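Local structure of putative D-lactate dehydrogenase (Chlamydomonas reinhardtii, 4ZGS) at residues A[179-184]-A[202-207]; A[189-194]-A[213-218]; A[236-241]-A[265-270]. The protein probably reduces pyruvate to D-lactate with NADH, as an NAD-binding member of the D-isomer specific 2-hydroxyacid dehydrogenase family. All blocks are in the same frame, centred on the assembly; numbering follows the deposited sequence.

Contact 1. Residues A[179-184]-A[202-207]; sequences KVVGVV and CKVFAY
Val180 and Phe205 meet on one face of a parallel strand pair from the first beta-alpha-beta crossover of the Rossmann-type sheet: helix 188-200 carries the chain from strand 180-184 over to strand 203-207. Five backbone hydrogen bonds join the strands, which run at 26° to each other. Val181 and Val183 supply most of them, each giving its N-H to one carbonyl of the partner strand and taking an N-H from the next residue but one; the bond from Phe205 N to Val181 O is short (2.7 Å) and nearly straight (174°).

The relief of the two faces differs. Toward helix 188-200, Val204 is the bump: its CG1 reaches between two valines of the other strand, 3.9 Å from Val183 CG2 and 4.4 Å from Val181 CG1. The second branch of Val181 turns the other way, and its CG2 rests 3.6 Å from Cys202 CB. Leu197 of the helix then lies against both Val181 and Val204. On the reverse face Gly182 adds no bump between Val180 and Val184, and the Phe205 ring leans back toward Val180. Val180 CG1, turned away from its own backbone N (chi1 177°), meets that ring obliquely, and Met231 of helix 225-231 covers the pair. At the C-terminal end, where Tyr207 touches the bound NAD, the fit is wider: Val184 CG1 approaches Tyr207 CD2 to 4.2 Å.

Contact 2. Residues A[189-194]-A[213-218]; sequences IGQQAA and PAVEAM. With NAD (nicotinamide-adenine-dinucleotide), chain I.
Gln191, the polar side chain at the centre of this contact, makes no hydrogen bond across it; its amide instead serves as a flat floor for a methyl group. Ala214 CB stands over the amide face, 3.4 Å from Gln191 NE2 and 3.5 Å from Gln191 CD. Extended from CA outward (chi1 -178°), the chain carries the amide this far, and its rotation is held by Asn212, whose ND2 bonds to Gln191 OE1 while its OD1 takes the backbone N-H of Ala214.

Nearer the backbone the packing is apolar. Val215 CG2 comes within 4.2 Å of Gln191 CG, the two side chains running antiparallel alongside one another. Met218 arrives at about a right angle: the bend at chi3 (-127°) folds its methyl in, so that Met218 CE lies 3.6 Å from Gln191 CG and close to the carbonyl of that residue, while its sulfur lies by Ala194. An alanine in place of Gln191 would probably leave Asn212 ND2 without its acceptor and open a gap beneath the Ala214 methyl, with Met218 CE keeping the backbone carbonyl but losing CG.

The other end of the same helical stretch works on the cofactor. Ile189 N donates a straight bond (173°) of 2.7 Å to the phosphate oxygen O2N of NAD, next to a second one from Ala188 N. Gly190, with Gly185 and Gly187, is consistent with the GxGxxG turn of Rossmann folds, which brings the helix N terminus to the pyrophosphate.

The contact thus lays the short helix 213-216, which follows strand 203-207, against the outer flank of helix 188-200; Gln192 on that helix packs instead on helix 136-151 and on Arg177 of a second subunit.

Contact 3. Residues A[236-241]-A[265-270]; sequences TLHCPL and NVSRGG. With NAD (nicotinamide-adenine-dinucleotide), chain I.
The His238 imidazole touches Val266 obliquely, its CE1 3.5 Å from Val266 CG2. A water molecule sits over one face of the ring, displaced from its centre, while Thr236 CG2 lies in plane at the edge and His238 NE2 makes a weak, bent hydrogen bond to Thr236 OG1. The Asn265 amide is used at both ends: ND2 donates to Arg268 O, which lies almost in the amide plane, and OD1 accepts from Ser267 N, above its carbonyl plane, in an Asx turn. The Arg268 guanidinium is met obliquely by Leu241 CD2 and by the NAD ribose oxygen O2D.

Here the parallel strands part, Leu237 O standing 4.1 Å from Val266 N. The same water joins them, donating to Leu237 O and accepting from Val266 N and Thr236 OG1. Ser267 OG donates to the same Leu237 O at 2.7 Å, from above the carbonyl plane. Further on, Leu241 CD1 packs 3.6 Å from Gly270 C. Cys239 meets the adenine of NAD, and Ser267 O takes a weak hydrogen bond from the nicotinamide ribose. With its oxygen satisfied by hydroxyl and water, the buried Leu237 carbonyl is probably held without a direct strand-to-strand bond to Val266 N.

Overall arrangement
From the N terminus, strand 180-184 opens contact 1, which closes across helix 188-200 at strand 203-207. Contact 2 starts on that helix, inside the first loop, and closes beyond it at 213-218, so the two cross rather than nest, and Val183 packs against Gly190 and Ala194 where they meet. Contact 3 comes later in series, closing the loop from 236-241 to 265-270. It shares the sheet of contact 1, since strand 234-237 flanks strand 180-184 and His238 N probably bonds to Val184 O. His238 also packs on Ile189 and Ala193 of contact 2. Together they tie sheet, crossover helix and strand ends beside the bound NAD.

Contact 1. Residues A[179-184]-A[202-207]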
# COMPACT_ATOMS: atom_id res chain seq x y z
N LYS A 179 29.56 -0.30 -12.98
CA LYS A 179 28.63 0.08 -14.05
C LYS A 179 28.98 1.38 -14.79
O LYS A 179 29.53 2.31 -14.20
CB LYS A 179 27.22 0.19 -13.48
CG LYS A 179 26.75 -1.07 -12.81
CD LYS A 179 26.81 -2.22 -13.80
CE LYS A 179 26.68 -3.58 -13.11
NZ LYS A 179 25.27 -3.84 -12.67
N VAL A 180 28.65 1.42 -16.08
CA VAL A 180 28.82 2.61 -16.90
C VAL A 180 27.61 3.53 -16.78
O VAL A 180 26.47 3.13 -17.03
CB VAL A 180 28.97 2.26 -18.36
CG1 VAL A 180 29.07 3.53 -19.20
CG2 VAL A 180 30.16 1.37 -18.57
N VAL A 181 27.88 4.78 -16.40
CA VAL A 181 26.91 5.82 -16.14
C VAL A 181 27.09 7.04 -17.03
O VAL A 181 28.12 7.71 -16.94
CB VAL A 181 27.05 6.28 -14.71
CG1 VAL A 181 26.20 7.56 -14.45
CG2 VAL A 181 26.75 5.13 -13.79
N GLY A 182 26.14 7.28 -17.94
CA GLY A 182 26.06 8.54 -18.66
C GLY A 182 25.41 9.66 -17.89
O GLY A 182 24.25 9.56 -17.51
N VAL A 183 26.11 10.77 -17.70
CA VAL A 183 25.47 11.98 -17.18
C VAL A 183 25.23 12.91 -18.32
O VAL A 183 26.19 13.28 -19.01
CB VAL A 183 26.29 12.68 -16.13
CG1 VAL A 183 25.61 13.95 -15.73
CG2 VAL A 183 26.49 11.79 -14.92
N VAL A 184 23.96 13.23 -18.56
CA VAL A 184 23.58 14.14 -19.64
C VAL A 184 23.25 15.54 -19.09
O VAL A 184 22.21 15.78 -18.47
CB VAL A 184 22.39 13.60 -20.46
CG1 VAL A 184 22.07 14.55 -21.58
CG2 VAL A 184 22.70 12.23 -21.03
N CYS A 202 31.35 4.07 -9.98
CA CYS A 202 30.92 3.83 -11.35
C CYS A 202 31.91 4.38 -12.36
O CYS A 202 32.70 5.27 -12.06
CB CYS A 202 29.54 4.48 -11.59
SG CYS A 202 28.22 3.89 -10.47
N LYS A 203 31.84 3.86 -13.58
CA LYS A 203 32.61 4.46 -14.67
C LYS A 203 31.70 5.50 -15.27
O LYS A 203 30.74 5.17 -15.97
CB LYS A 203 33.00 3.43 -15.72
CG LYS A 203 33.76 2.22 -15.17
CD LYS A 203 33.92 1.18 -16.25
CE LYS A 203 34.59 -0.07 -15.72
NZ LYS A 203 34.71 -1.11 -16.79
N VAL A 204 32.01 6.76 -15.03
CA VAL A 204 31.10 7.81 -15.40
C VAL A 204 31.52 8.43 -16.72
O VAL A 204 32.70 8.66 -16.97
CB VAL A 204 31.02 8.87 -14.32
CG1 VAL A 204 29.95 9.92 -14.66
CG2 VAL A 204 30.71 8.21 -12.98
N PHE A 205 30.55 8.66 -17.59
CA PHE A 205 30.81 9.34 -18.85
C PHE A 205 29.84 10.50 -18.88
O PHE A 205 28.84 10.48 -18.19
CB PHE A 205 30.66 8.40 -20.05
CG PHE A 205 31.73 7.33 -20.10
CD1 PHE A 205 31.67 6.23 -19.27
CD2 PHE A 205 32.82 7.46 -20.96
CE1 PHE A 205 32.64 5.27 -19.29
CE2 PHE A 205 33.81 6.50 -20.99
CZ PHE A 205 33.72 5.40 -20.16
N ALA A 206 30.17 11.54 -19.62
CA ALA A 206 29.36 12.73 -19.63
C ALA A 206 29.17 13.24 -21.02
O ALA A 206 30.04 13.06 -21.88
CB ALA A 206 29.99 13.82 -18.77
N TYR A 207 28.04 13.90 -21.21
CA TYR A 207 27.78 14.63 -22.43
C TYR A 207 27.29 16.02 -22.08
O TYR A 207 26.41 16.19 -21.24
CB TYR A 207 26.73 13.94 -23.29
CG TYR A 207 26.25 14.83 -24.41
CD1 TYR A 207 26.97 14.93 -25.59
CD2 TYR A 207 25.14 15.64 -24.26
CE1 TYR A 207 26.56 15.76 -26.62
CE2 TYR A 207 24.71 16.48 -25.28
CZ TYR A 207 25.43 16.53 -26.46
OH TYR A 207 25.02 17.36 -27.48

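Contact 2. Residues A[189-194]-A[213-218]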
# COMPACT_ATOMS: atom_id res chain seq x y z
N ILE A 189 24.01 20.89 -11.18
CA ILE A 189 23.45 19.61 -10.73
C ILE A 189 24.12 18.36 -11.35
O ILE A 189 24.52 17.43 -10.63
CB ILE A 189 21.95 19.58 -11.03
CG1 ILE A 189 21.25 20.59 -10.12
CG2 ILE A 189 21.40 18.21 -10.81
CD1 ILE A 189 19.82 20.92 -10.52
N GLY A 190 24.26 18.33 -12.68
CA GLY A 190 24.95 17.24 -13.36
C GLY A 190 26.37 17.06 -12.84
O GLY A 190 26.83 15.91 -12.63
N GLN A 191 27.06 18.17 -12.56
CA GLN A 191 28.39 18.11 -11.97
C GLN A 191 28.37 17.31 -10.67
O GLN A 191 29.29 16.50 -10.42
CB GLN A 191 28.96 19.52 -11.74
CG GLN A 191 30.36 19.57 -11.17
CD GLN A 191 30.80 21.00 -10.89
OE1 GLN A 191 30.49 21.91 -11.65
NE2 GLN A 191 31.49 21.21 -9.78
N GLN A 192 27.37 17.56 -9.82
CA GLN A 192 27.27 16.83 -8.57
C GLN A 192 26.91 15.36 -8.82
O GLN A 192 27.38 14.48 -8.11
CB GLN A 192 26.26 17.47 -7.62
CG GLN A 192 26.65 18.87 -7.14
CD GLN A 192 28.08 18.89 -6.55
OE1 GLN A 192 28.49 17.96 -5.86
NE2 GLN A 192 28.82 19.94 -6.84
N ALA A 193 26.11 15.10 -9.85
CA ALA A 193 25.67 13.73 -10.09
C ALA A 193 26.89 12.94 -10.52
O ALA A 193 27.13 11.84 -10.03
CB ALA A 193 24.55 13.67 -11.14
N ALA A 194 27.67 13.54 -11.40
CA ALA A 194 28.96 12.98 -11.83
C ALA A 194 29.92 12.76 -10.65
O ALA A 194 30.50 11.68 -10.53
CB ALA A 194 29.59 13.86 -12.84
N PRO A 213 34.78 22.15 -16.64
CA PRO A 213 36.19 21.90 -16.24
C PRO A 213 36.30 21.15 -14.90
O PRO A 213 37.25 20.40 -14.70
CB PRO A 213 36.78 23.31 -16.13
CG PRO A 213 35.60 24.24 -16.01
CD PRO A 213 34.46 23.58 -16.74
N ALA A 214 35.30 21.31 -14.03
CA ALA A 214 35.23 20.55 -12.79
C ALA A 214 34.94 19.06 -13.05
O ALA A 214 35.28 18.19 -12.23
CB ALA A 214 34.19 21.15 -11.86
N VAL A 215 34.28 18.76 -14.15
CA VAL A 215 33.99 17.37 -14.44
C VAL A 215 35.24 16.73 -15.04
O VAL A 215 35.64 15.63 -14.67
CB VAL A 215 32.76 17.21 -15.38
CG1 VAL A 215 32.57 15.75 -15.76
CG2 VAL A 215 31.54 17.72 -14.70
N GLU A 216 35.90 17.45 -15.93
CA GLU A 216 37.15 16.97 -16.48
C GLU A 216 38.20 16.72 -15.38
O GLU A 216 38.86 15.69 -15.36
CB GLU A 216 37.67 17.98 -17.50
CG GLU A 216 36.71 18.13 -18.67
CD GLU A 216 37.22 19.07 -19.73
OE1 GLU A 216 37.77 20.13 -19.37
OE2 GLU A 216 37.04 18.75 -20.94
N ALA A 217 38.27 17.62 -14.40
CA ALA A 217 39.22 17.47 -13.30
C ALA A 217 38.89 16.33 -12.35
O ALA A 217 39.62 16.09 -11.39
CB ALA A 217 39.30 18.75 -12.53
N MET A 218 37.73 15.72 -12.53
CA MET A 218 37.33 14.52 -11.80
C MET A 218 37.75 13.31 -12.61
O MET A 218 37.53 12.17 -12.21
CB MET A 218 35.82 14.45 -11.58
CG MET A 218 35.18 15.49 -10.68
SD MET A 218 33.40 15.18 -10.52
CE MET A 218 32.65 16.77 -10.95
PA NAD I . 22.89 24.49 -14.98
O1A NAD I . 22.89 25.67 -15.88
O2A NAD I . 24.17 24.72 -14.27
O5B NAD I . 22.89 23.11 -15.79
C5B NAD I . 22.44 23.02 -17.14
C4B NAD I . 23.55 22.58 -18.05
O4B NAD I . 23.00 21.88 -19.26
C3B NAD I . 24.35 23.73 -18.54
O3B NAD I . 25.77 23.52 -18.30
C2B NAD I . 24.13 23.81 -19.98
O2B NAD I . 25.33 24.28 -20.64
C1B NAD I . 23.79 22.44 -20.40
N9A NAD I . 23.12 22.36 -21.64
C8A NAD I . 22.53 23.44 -22.37
N7A NAD I . 21.98 22.96 -23.57
C5A NAD I . 22.23 21.60 -23.59
C6A NAD I . 21.95 20.52 -24.49
N6A NAD I . 21.25 20.74 -25.71
N1A NAD I . 22.33 19.37 -24.18
C2A NAD I . 22.94 19.03 -23.18
N3A NAD I . 23.28 19.86 -22.26
C4A NAD I . 22.96 21.23 -22.37
O3 NAD I . 21.67 24.54 -13.94
PN NAD I . 21.40 23.45 -12.80
O1N NAD I . 21.51 24.02 -11.44
O2N NAD I . 22.46 22.41 -12.79
O5D NAD I . 19.98 22.77 -13.04
C5D NAD I . 18.78 23.54 -13.22
C4D NAD I . 17.72 22.55 -13.53
O4D NAD I . 17.31 21.82 -12.31
C3D NAD I . 16.48 23.17 -14.02
O3D NAD I . 16.59 23.53 -15.42
C2D NAD I . 15.51 22.10 -13.82
O2D NAD I . 15.53 21.22 -14.97
C1D NAD I . 15.95 21.35 -12.61
N1N NAD I . 15.07 21.57 -11.53
C2N NAD I . 14.59 20.48 -10.77
C3N NAD I . 13.71 20.69 -9.72
C7N NAD I . 13.19 19.51 -8.90
O7N NAD I . 12.98 18.43 -9.44
N7N NAD I . 12.91 19.65 -7.52
C4N NAD I . 13.29 22.00 -9.40
C5N NAD I . 13.77 23.09 -10.16
C6N NAD I . 14.65 22.88 -11.22

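Contact 3. Residues A[236-241]-A[265-270]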
# COMPACT_ATOMS: atom_id res chain seq x y z
N THR A 236 21.35 9.44 -16.68
CA THR A 236 20.67 10.38 -15.80
C THR A 236 20.62 11.76 -16.43
O THR A 236 21.66 12.33 -16.77
CB THR A 236 21.33 10.45 -14.43
OG1 THR A 236 20.70 11.49 -13.67
CG2 THR A 236 22.82 10.81 -14.55
N LEU A 237 19.42 12.30 -16.62
CA LEU A 237 19.26 13.54 -17.35
C LEU A 237 19.36 14.72 -16.43
O LEU A 237 18.62 14.79 -15.45
CB LEU A 237 17.91 13.56 -18.08
CG LEU A 237 17.58 12.33 -18.91
CD1 LEU A 237 16.22 12.51 -19.64
CD2 LEU A 237 18.72 12.07 -19.89
N HIS A 238 20.36 15.57 -16.63
CA HIS A 238 20.39 16.86 -15.93
C HIS A 238 20.35 18.15 -16.77
O HIS A 238 20.42 19.24 -16.22
CB HIS A 238 21.57 16.83 -14.99
CG HIS A 238 21.45 15.73 -13.98
ND1 HIS A 238 20.72 15.86 -12.82
CD2 HIS A 238 21.85 14.43 -14.03
CE1 HIS A 238 20.74 14.71 -12.16
NE2 HIS A 238 21.42 13.83 -12.87
N CYS A 239 20.22 18.04 -18.09
CA CYS A 239 20.20 19.24 -18.92
C CYS A 239 18.89 20.02 -18.74
O CYS A 239 17.85 19.45 -18.36
CB CYS A 239 20.40 18.89 -20.40
SG CYS A 239 19.33 17.55 -21.05
N PRO A 240 18.93 21.33 -19.03
CA PRO A 240 17.73 22.17 -19.02
C PRO A 240 16.86 21.80 -20.21
O PRO A 240 17.33 21.12 -21.12
CB PRO A 240 18.29 23.59 -19.16
CG PRO A 240 19.57 23.39 -19.92
CD PRO A 240 20.14 22.08 -19.41
N LEU A 241 15.61 22.25 -20.21
CA LEU A 241 14.76 21.94 -21.34
C LEU A 241 14.91 22.99 -22.44
O LEU A 241 14.51 24.15 -22.27
CB LEU A 241 13.31 21.85 -20.88
CG LEU A 241 12.31 21.41 -21.94
CD1 LEU A 241 12.76 20.05 -22.47
CD2 LEU A 241 10.94 21.31 -21.30
N ASN A 265 15.34 10.54 -14.62
CA ASN A 265 15.11 11.92 -14.96
C ASN A 265 14.54 12.73 -13.80
O ASN A 265 13.38 12.56 -13.43
CB ASN A 265 14.19 11.97 -16.16
CG ASN A 265 13.98 13.34 -16.67
OD1 ASN A 265 14.76 14.25 -16.37
ND2 ASN A 265 12.90 13.54 -17.41
N VAL A 266 15.37 13.58 -13.22
CA VAL A 266 14.99 14.56 -12.21
C VAL A 266 15.02 15.99 -12.74
O VAL A 266 14.92 16.92 -11.95
CB VAL A 266 15.87 14.48 -10.94
CG1 VAL A 266 15.75 13.07 -10.34
CG2 VAL A 266 17.33 14.82 -11.24
N SER A 267 15.24 16.20 -14.05
CA SER A 267 15.28 17.59 -14.53
C SER A 267 13.94 18.11 -15.04
O SER A 267 13.27 18.83 -14.31
CB SER A 267 16.30 17.78 -15.68
OG SER A 267 17.58 17.27 -15.36
N ARG A 268 13.53 17.71 -16.24
CA ARG A 268 12.33 18.27 -16.86
C ARG A 268 11.56 17.23 -17.63
O ARG A 268 12.14 16.50 -18.44
CB ARG A 268 12.71 19.44 -17.77
CG ARG A 268 13.15 20.63 -16.98
CD ARG A 268 11.98 21.08 -16.11
NE ARG A 268 11.91 22.53 -16.03
CZ ARG A 268 11.33 23.29 -16.95
NH1 ARG A 268 10.77 22.73 -18.01
NH2 ARG A 268 11.33 24.61 -16.80
N GLY A 269 10.24 17.21 -17.43
CA GLY A 269 9.41 16.20 -18.04
C GLY A 269 9.49 16.24 -19.54
O GLY A 269 9.41 15.21 -20.19
N GLY A 270 9.70 17.43 -20.08
CA GLY A 270 9.84 17.62 -21.51
C GLY A 270 11.02 16.90 -22.15
O GLY A 270 11.08 16.81 -23.38
PA NAD I . 22.89 24.49 -14.98
O1A NAD I . 22.89 25.67 -15.88
O2A NAD I . 24.17 24.72 -14.27
O5B NAD I . 22.89 23.11 -15.79
C5B NAD I . 22.44 23.02 -17.14
C4B NAD I . 23.55 22.58 -18.05
O4B NAD I . 23.00 21.88 -19.26
C3B NAD I . 24.35 23.73 -18.54
O3B NAD I . 25.77 23.52 -18.30
C2B NAD I . 24.13 23.81 -19.98
O2B NAD I . 25.33 24.28 -20.64
C1B NAD I . 23.79 22.44 -20.40
N9A NAD I . 23.12 22.36 -21.64
C8A NAD I . 22.53 23.44 -22.37
N7A NAD I . 21.98 22.96 -23.57
C5A NAD I . 22.23 21.60 -23.59
C6A NAD I . 21.95 20.52 -24.49
N6A NAD I . 21.25 20.74 -25.71
N1A NAD I . 22.33 19.37 -24.18
C2A NAD I . 22.94 19.03 -23.18
N3A NAD I . 23.28 19.86 -22.26
C4A NAD I . 22.96 21.23 -22.37
O3 NAD I . 21.67 24.54 -13.94
PN NAD I . 21.40 23.45 -12.80
O1N NAD I . 21.51 24.02 -11.44
O2N NAD I . 22.46 22.41 -12.79
O5D NAD I . 19.98 22.77 -13.04
C5D NAD I . 18.78 23.54 -13.22
C4D NAD I . 17.72 22.55 -13.53
O4D NAD I . 17.31 21.82 -12.31
C3D NAD I . 16.48 23.17 -14.02
O3D NAD I . 16.59 23.53 -15.42
C2D NAD I . 15.51 22.10 -13.82
O2D NAD I . 15.53 21.22 -14.97
C1D NAD I . 15.95 21.35 -12.61
N1N NAD I . 15.07 21.57 -11.53
C2N NAD I . 14.59 20.48 -10.77
C3N NAD I . 13.71 20.69 -9.72
C7N NAD I . 13.19 19.51 -8.90
O7N NAD I . 12.98 18.43 -9.44
N7N NAD I . 12.91 19.65 -7.52
C4N NAD I . 13.29 22.00 -9.40
C5N NAD I . 13.77 23.09 -10.16
C6N NAD I . 14.65 22.88 -11.22
O HOH W 1 18.24 12.87 -13.75